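Local coordinates for protein glycerophosphodiester phosphodiesterase (Parabacteroides distasonis, PDB 3NO3) that belongs to the glycerophosphodiester phosphodiesterase family of TIM-barrel proteins and binds a magnesium ion through acidic side chains, at residues A[14-19]-A[27-32]; A[46-51]-A[110-115]; A[136-141]-A[200-205]. All coordinates share one frame; numbering follows the deposited sequence.

Interaction 1 of 3, residues A[14-19]-A[27-32]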
# COMPACT_ATOMS: atom_id res chain seq x y z
N TRP A 14 -0.03 -0.41 -13.25
CA TRP A 14 -0.63 -1.51 -13.96
C TRP A 14 -1.44 -1.12 -15.19
O TRP A 14 -1.59 -1.96 -16.06
CB TRP A 14 -1.46 -2.40 -13.04
CG TRP A 14 -2.66 -1.76 -12.47
CD1 TRP A 14 -2.72 -1.06 -11.32
CD2 TRP A 14 -3.99 -1.80 -13.00
NE1 TRP A 14 -3.98 -0.62 -11.11
CE2 TRP A 14 -4.80 -1.06 -12.11
CE3 TRP A 14 -4.58 -2.38 -14.12
CZ2 TRP A 14 -6.17 -0.86 -12.32
CZ3 TRP A 14 -5.96 -2.19 -14.33
CH2 TRP A 14 -6.73 -1.43 -13.44
N LYS A 15 -1.91 0.13 -15.29
CA LYS A 15 -2.68 0.62 -16.44
C LYS A 15 -1.75 1.14 -17.54
O LYS A 15 -1.76 2.32 -17.93
CB LYS A 15 -3.70 1.67 -16.00
CG LYS A 15 -4.92 1.04 -15.27
CD LYS A 15 -6.04 2.06 -15.04
CE LYS A 15 -6.84 2.43 -16.33
NZ LYS A 15 -7.61 1.27 -16.83
N THR A 16 -0.93 0.22 -18.03
CA THR A 16 0.09 0.52 -19.02
C THR A 16 0.44 -0.80 -19.74
O THR A 16 0.31 -1.89 -19.15
CB THR A 16 1.32 1.22 -18.39
OG1 THR A 16 2.16 1.73 -19.44
CG2 THR A 16 2.17 0.29 -17.45
N GLU A 17 0.88 -0.69 -21.00
CA GLU A 17 1.25 -1.86 -21.84
C GLU A 17 2.11 -2.92 -21.16
O GLU A 17 3.17 -2.61 -20.59
CB GLU A 17 1.98 -1.38 -23.08
CG GLU A 17 2.40 -2.46 -24.07
CD GLU A 17 3.11 -1.87 -25.30
OE1 GLU A 17 3.40 -0.64 -25.34
OE2 GLU A 17 3.38 -2.65 -26.23
N GLY A 18 1.64 -4.17 -21.23
CA GLY A 18 2.36 -5.32 -20.68
C GLY A 18 2.27 -5.55 -19.19
O GLY A 18 2.78 -6.57 -18.69
N SER A 19 1.59 -4.64 -18.48
CA SER A 19 1.53 -4.63 -17.03
C SER A 19 0.27 -5.33 -16.52
O SER A 19 -0.56 -5.79 -17.29
CB SER A 19 1.73 -3.21 -16.50
OG SER A 19 2.11 -3.24 -15.11
N LEU A 27 5.48 -2.89 -10.58
CA LEU A 27 6.49 -2.37 -9.68
C LEU A 27 7.58 -1.64 -10.51
O LEU A 27 7.96 -0.52 -10.16
CB LEU A 27 7.10 -3.50 -8.87
CG LEU A 27 8.31 -3.17 -7.99
CD1 LEU A 27 7.96 -2.16 -6.94
CD2 LEU A 27 8.84 -4.46 -7.42
N GLU A 28 8.06 -2.29 -11.57
CA GLU A 28 9.08 -1.69 -12.45
C GLU A 28 8.60 -0.41 -13.10
O GLU A 28 9.32 0.60 -13.14
CB GLU A 28 9.52 -2.68 -13.53
CG GLU A 28 10.29 -3.93 -13.05
CD GLU A 28 10.55 -4.97 -14.15
OE1 GLU A 28 9.84 -4.96 -15.20
OE2 GLU A 28 11.48 -5.81 -13.99
N ARG A 29 7.38 -0.44 -13.61
CA ARG A 29 6.82 0.73 -14.26
C ARG A 29 6.56 1.89 -13.28
O ARG A 29 6.78 3.07 -13.64
CB ARG A 29 5.57 0.36 -15.06
CG ARG A 29 5.84 -0.59 -16.22
CD ARG A 29 6.52 0.06 -17.46
NE ARG A 29 5.63 1.01 -18.10
CZ ARG A 29 5.76 2.34 -18.16
NH1 ARG A 29 6.81 3.00 -17.69
NH2 ARG A 29 4.80 3.02 -18.75
N ALA A 30 6.12 1.60 -12.06
CA ALA A 30 6.02 2.64 -10.99
C ALA A 30 7.35 3.36 -10.74
O ALA A 30 7.41 4.60 -10.65
CB ALA A 30 5.49 2.07 -9.69
N SER A 31 8.42 2.58 -10.66
CA SER A 31 9.80 3.10 -10.59
C SER A 31 10.17 3.89 -11.83
O SER A 31 10.72 4.99 -11.69
CB SER A 31 10.81 1.97 -10.36
OG SER A 31 12.15 2.45 -10.44
N GLU A 32 9.87 3.36 -13.01
CA GLU A 32 10.21 4.01 -14.29
C GLU A 32 9.59 5.42 -14.43
O GLU A 32 10.26 6.36 -14.91
CB GLU A 32 9.89 3.10 -15.49
CG GLU A 32 10.49 3.57 -16.86
CD GLU A 32 10.32 2.56 -18.03
OE1 GLU A 32 9.38 1.76 -17.95
OE2 GLU A 32 11.12 2.60 -19.05
O HOH W 1 4.20 -0.15 -20.25
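Arg29, on helix 24-32, reaches across to Thr16 in the loop that leads from strand 6-9 to this helix. Its CB lies at the limit of contact with the methyl CG2 of Thr16, and CG passes 4.0 Å from Thr16 CG2. Bends at chi2 (-75°) and chi3 (-67°) then curl the chain, so that NE also comes over this methyl, 3.6 Å from Thr16 CG2. NE gives its hydrogen to a water, which accepts it at 2.8 Å from Arg29 NE. The same water donates to the backbone O of Glu17 and is hydrogen-bonded to Thr16 OG1, 2.9 Å away. At the tip the guanidinium splits its work. NH2 donates to Thr16 OG1 at 3.0 Å in a nearly straight bond (164°), with the hydroxyl oxygen at the guanidinium edge, close to its plane. NH1 turns back to its own helix and forms a salt bridge with Glu32 OE1, 2.9 Å from Arg29 NH1; it meets OE1 from above the carboxylate plane, in a more bent bond tilted from the guanidinium plane. With all three nitrogens engaged, the rotation of the group is well defined. On the loop side, Thr16 opens a type II turn closed by the bond from Ser19 N to Thr16 O, with Gly18 at positive phi. The contact ties a beta-alpha loop to the helix that follows it, at the surface of a TIM barrel.

Interaction 2 of 3, residues A[46-51]-A[110-115]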
# COMPACT_ATOMS: atom_id res chain seq x y z
N ALA A 46 -1.44 -21.01 3.68
CA ALA A 46 -1.64 -22.00 4.75
C ALA A 46 -0.32 -22.46 5.37
O ALA A 46 -0.20 -22.63 6.61
CB ALA A 46 -2.44 -23.24 4.21
N ASP A 47 0.66 -22.67 4.48
CA ASP A 47 2.02 -23.05 4.84
C ASP A 47 3.01 -21.89 5.04
O ASP A 47 4.23 -22.10 4.97
CB ASP A 47 2.56 -24.15 3.86
CG ASP A 47 2.75 -23.67 2.44
OD1 ASP A 47 2.08 -22.72 1.97
OD2 ASP A 47 3.61 -24.28 1.75
N ASN A 48 2.50 -20.71 5.36
CA ASN A 48 3.27 -19.55 5.82
C ASN A 48 4.26 -18.97 4.79
O ASN A 48 5.30 -18.46 5.15
CB ASN A 48 3.97 -19.81 7.17
CG ASN A 48 2.99 -20.06 8.31
OD1 ASN A 48 1.78 -19.93 8.17
ND2 ASN A 48 3.54 -20.39 9.47
N VAL A 49 3.88 -19.01 3.51
CA VAL A 49 4.59 -18.32 2.44
C VAL A 49 3.83 -17.03 2.13
O VAL A 49 2.58 -17.02 2.02
CB VAL A 49 4.73 -19.19 1.19
CG1 VAL A 49 5.46 -18.40 0.03
CG2 VAL A 49 5.46 -20.51 1.50
N LEU A 50 4.56 -15.93 2.06
CA LEU A 50 3.97 -14.64 1.75
C LEU A 50 3.95 -14.48 0.23
O LEU A 50 4.96 -14.62 -0.41
CB LEU A 50 4.76 -13.51 2.44
CG LEU A 50 4.62 -13.48 3.98
CD1 LEU A 50 5.74 -12.68 4.57
CD2 LEU A 50 3.25 -12.89 4.39
N VAL A 51 2.79 -14.14 -0.32
CA VAL A 51 2.60 -13.94 -1.77
C VAL A 51 1.89 -12.64 -2.00
O VAL A 51 1.27 -12.11 -1.07
CB VAL A 51 1.81 -15.11 -2.39
CG1 VAL A 51 2.57 -16.46 -2.21
CG2 VAL A 51 0.36 -15.22 -1.76
N PRO A 110 -7.50 -12.73 14.90
CA PRO A 110 -6.47 -11.78 15.36
C PRO A 110 -5.05 -12.42 15.44
O PRO A 110 -4.09 -11.82 14.96
CB PRO A 110 -6.97 -11.40 16.73
CG PRO A 110 -8.49 -11.40 16.52
CD PRO A 110 -8.69 -12.67 15.78
N GLU A 111 -4.96 -13.63 16.01
CA GLU A 111 -3.67 -14.35 16.09
C GLU A 111 -3.03 -14.61 14.72
O GLU A 111 -1.82 -14.39 14.57
CB GLU A 111 -3.79 -15.61 16.93
CG GLU A 111 -3.95 -15.25 18.40
CD GLU A 111 -4.08 -16.43 19.36
OE1 GLU A 111 -4.76 -17.47 19.10
OE2 GLU A 111 -3.50 -16.29 20.45
N ARG A 112 -3.82 -14.95 13.70
CA ARG A 112 -3.27 -15.15 12.34
C ARG A 112 -2.80 -13.86 11.70
O ARG A 112 -1.73 -13.84 11.03
CB ARG A 112 -4.27 -15.89 11.44
CG ARG A 112 -3.73 -16.39 10.13
CD ARG A 112 -2.55 -17.36 10.30
NE ARG A 112 -2.23 -17.99 9.03
CZ ARG A 112 -1.19 -18.78 8.85
NH1 ARG A 112 -0.40 -19.10 9.88
NH2 ARG A 112 -0.99 -19.31 7.67
N ASN A 113 -3.53 -12.77 11.92
CA ASN A 113 -3.06 -11.45 11.52
C ASN A 113 -1.74 -11.09 12.16
O ASN A 113 -0.86 -10.56 11.44
CB ASN A 113 -4.09 -10.36 11.76
CG ASN A 113 -5.18 -10.40 10.72
OD1 ASN A 113 -4.94 -9.99 9.60
ND2 ASN A 113 -6.37 -10.90 11.07
N ARG A 114 -1.57 -11.41 13.45
CA ARG A 114 -0.27 -11.17 14.11
C ARG A 114 0.86 -11.97 13.53
O ARG A 114 1.98 -11.44 13.32
CB ARG A 114 -0.34 -11.42 15.60
CG ARG A 114 -1.16 -10.36 16.28
CD ARG A 114 -1.00 -10.38 17.82
NE ARG A 114 -2.07 -11.14 18.43
CZ ARG A 114 -3.30 -10.70 18.73
NH1 ARG A 114 -3.70 -9.43 18.49
NH2 ARG A 114 -4.16 -11.54 19.27
N ASP A 115 0.58 -13.25 13.26
CA ASP A 115 1.55 -14.11 12.60
C ASP A 115 1.95 -13.61 11.20
O ASP A 115 3.14 -13.57 10.91
CB ASP A 115 1.09 -15.54 12.53
CG ASP A 115 0.99 -16.22 13.90
OD1 ASP A 115 1.68 -15.87 14.87
OD2 ASP A 115 0.15 -17.12 13.99
O HOH W 2 1.78 -20.87 11.70
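The flat guanidinium of Arg112 and the side-chain amide of Asn48 meet at an edge, their planes 43° apart. Asn48 OD1 sits at the NH1/NH2 end of the guanidinium, near its plane, and a water also lies in that plane at the edge; the backbone O of Ala46 approaches obliquely, 3.6 Å from Arg112 NH2. In this TIM barrel the pair joins the loop leading into strand 50-52 to the first turns of helix 110-126, on the outer surface. Asn48 has positive phi, and its amide reaches toward the helix across a gap in which the CA atoms of Asn48 and Asp115 are 8.9 Å apart. Arg112 covers its share with a chain bent at chi2 and otherwise extended, while its side chain also touches Leu44 of strand 37-44. The water accepts from Asn48 ND2 and weakly from Arg112 NH1, bridging the two groups a second time. Both NH1 and NH2 of Arg112 donate to the single oxygen Asn48 OD1, each at 2.9 Å; sharing one acceptor leaves both N-H bonds bent, with N-H...O angles of 133° and 134°, and OD1 somewhat out of the guanidinium plane.

Interaction 3 of 3, residues A[136-141]-A[200-205]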
# COMPACT_ATOMS: atom_id res chain seq x y z
N ILE A 136 0.43 -0.69 5.57
CA ILE A 136 -0.97 -0.29 5.62
C ILE A 136 -1.83 -1.54 5.78
O ILE A 136 -1.45 -2.60 5.29
CB ILE A 136 -1.39 0.53 4.38
CG1 ILE A 136 -1.33 -0.28 3.07
CG2 ILE A 136 -0.46 1.81 4.21
CD1 ILE A 136 -1.83 0.51 1.77
N SER A 137 -2.98 -1.46 6.44
CA SER A 137 -3.88 -2.62 6.53
C SER A 137 -5.29 -2.19 6.92
O SER A 137 -5.44 -1.24 7.68
CB SER A 137 -3.38 -3.66 7.56
OG SER A 137 -4.12 -4.85 7.56
N PHE A 138 -6.30 -2.88 6.42
CA PHE A 138 -7.64 -2.77 7.00
C PHE A 138 -7.78 -3.40 8.36
O PHE A 138 -8.76 -3.11 9.05
CB PHE A 138 -8.69 -3.45 6.09
CG PHE A 138 -8.98 -2.66 4.83
CD1 PHE A 138 -9.95 -1.66 4.83
CD2 PHE A 138 -8.29 -2.90 3.65
CE1 PHE A 138 -10.20 -0.91 3.67
CE2 PHE A 138 -8.57 -2.17 2.49
CZ PHE A 138 -9.52 -1.18 2.52
N ASN A 139 -6.87 -4.32 8.71
CA ASN A 139 -7.00 -5.10 9.91
C ASN A 139 -6.28 -4.48 11.08
O ASN A 139 -5.05 -4.29 11.04
CB ASN A 139 -6.43 -6.52 9.70
CG ASN A 139 -6.75 -7.44 10.85
OD1 ASN A 139 -6.00 -7.52 11.84
ND2 ASN A 139 -7.92 -8.10 10.77
N MSE A 140 -7.00 -4.25 12.15
CA MSE A 140 -6.43 -3.57 13.31
C MSE A 140 -5.42 -4.41 14.06
O MSE A 140 -4.43 -3.87 14.53
CB MSE A 140 -7.55 -3.15 14.27
CG MSE A 140 -7.08 -2.40 15.52
SE MSE A 140 -5.92 -0.86 15.19
CE MSE A 140 -7.32 0.33 14.62
N ASP A 141 -5.64 -5.72 14.12
CA ASP A 141 -4.66 -6.63 14.78
C ASP A 141 -3.33 -6.66 14.03
O ASP A 141 -2.26 -6.62 14.67
CB ASP A 141 -5.26 -8.03 14.99
CG ASP A 141 -6.56 -7.99 15.81
OD1 ASP A 141 -6.45 -7.63 16.99
OD2 ASP A 141 -7.64 -8.27 15.28
N ASN A 200 -3.24 9.90 3.53
CA ASN A 200 -3.19 9.22 2.20
C ASN A 200 -4.66 8.95 1.84
O ASN A 200 -5.50 8.77 2.74
CB ASN A 200 -2.34 7.96 2.33
CG ASN A 200 -2.06 7.20 1.02
OD1 ASN A 200 -2.54 7.53 -0.09
ND2 ASN A 200 -1.25 6.16 1.16
N VAL A 201 -4.98 9.02 0.53
CA VAL A 201 -6.34 8.82 0.08
C VAL A 201 -6.36 7.82 -1.09
O VAL A 201 -5.48 7.87 -1.94
CB VAL A 201 -7.03 10.17 -0.29
CG1 VAL A 201 -6.32 10.91 -1.46
CG2 VAL A 201 -8.52 9.95 -0.56
N TRP A 202 -7.35 6.92 -1.10
CA TRP A 202 -7.45 5.87 -2.14
C TRP A 202 -8.90 5.74 -2.67
O TRP A 202 -9.82 6.20 -1.99
CB TRP A 202 -6.98 4.50 -1.60
CG TRP A 202 -7.71 4.00 -0.38
CD1 TRP A 202 -7.35 4.20 0.92
CD2 TRP A 202 -8.90 3.20 -0.34
NE1 TRP A 202 -8.24 3.62 1.76
CE2 TRP A 202 -9.20 2.98 1.02
CE3 TRP A 202 -9.72 2.63 -1.33
CZ2 TRP A 202 -10.32 2.23 1.43
CZ3 TRP A 202 -10.83 1.87 -0.91
CH2 TRP A 202 -11.13 1.69 0.45
N THR A 203 -9.14 5.18 -3.87
CA THR A 203 -8.20 5.03 -4.98
C THR A 203 -8.71 6.13 -5.90
O THR A 203 -9.85 6.04 -6.33
CB THR A 203 -8.26 3.61 -5.55
OG1 THR A 203 -7.72 2.72 -4.56
CG2 THR A 203 -7.41 3.48 -6.79
N VAL A 204 -7.95 7.20 -6.09
CA VAL A 204 -8.50 8.42 -6.73
C VAL A 204 -8.04 8.54 -8.17
O VAL A 204 -6.86 8.74 -8.39
CB VAL A 204 -8.11 9.68 -5.95
CG1 VAL A 204 -8.70 10.91 -6.66
CG2 VAL A 204 -8.66 9.56 -4.53
N ASP A 205 -8.99 8.38 -9.11
CA ASP A 205 -8.71 8.37 -10.56
C ASP A 205 -9.34 9.53 -11.37
O ASP A 205 -8.84 9.85 -12.45
CB ASP A 205 -9.14 7.01 -11.14
CG ASP A 205 -8.41 5.81 -10.50
OD1 ASP A 205 -7.35 5.99 -9.87
OD2 ASP A 205 -8.92 4.67 -10.60
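Phe138 and Trp202 touch through the far ends of their rings: Phe138 CZ lies 3.7 Å from Trp202 CZ2 and 3.9 Å from Trp202 CH2. Phe138 CE1 also meets Trp202 CZ2, at 3.9 Å. The side chains come from opposite directions, and the planes stand at 81° with the Phe138 and six-membered Trp202 ring centroids 5.7 Å apart, an oblique meeting of the two rings. Trp202 CH2 lies in the plane of the Phe138 ring, at its edge. The indole gets there because CG of Trp202 sits between the backbone N and the carbonyl carbon (chi1 57°), which sends the ring across toward Phe138. Its orientation is then fixed from outside the pair: NE1 is hydrogen-bonded to the backbone O of Asp176, and His178 packs edge-to-face against the indole. Both residues stand where strands of the TIM barrel end, Phe138 just after strand 133-137 and Trp202 as the last residue of strand 198-202, and the two rings reach toward each other at the C-terminal end of the barrel strands. The side chain of Phe138 also touches Glu103, which with Glu39 and Asp41 binds the magnesium ion; the metal lies about 6 Å from the Phe138 side chain, and a glycerol about 4 Å from the Trp202 side chain. Behind Phe138, Ser137 OG accepts from the backbone N of Asn139 at 3.0 Å, an ST turn that shapes the backbone carrying the ring, and Ser137 OG is itself hydrogen-bonded to Leu104 O. Asn139 then caps helix 140-149, its OD1 accepting from Ala142 N. Beyond Trp202, the peptide bond to Thr203 is cis, directly after the strand.

In the fold
Along the chain the three contacts come in series, and all lie in one TIM barrel. Interaction 1 ties a loop to helix 24-32 and interaction 2 joins a loop to helix 110-126, both near the surface, their centres 28 Å apart. Interaction 3 lies nearer the middle, its centre about 7 Å from that of the chain, where strands 133-137 and 198-202 end. Its centre is 21 Å from that of interaction 1 and 20 Å from that of interaction 2. Interactions 2 and 3 touch: Asn113 and Pro110 of helix 110-126 pack on Asn139 and Asp141, around the start of helix 140-149. Interactions 1 and 2 thus lie at the periphery, while interaction 3 borders the magnesium site.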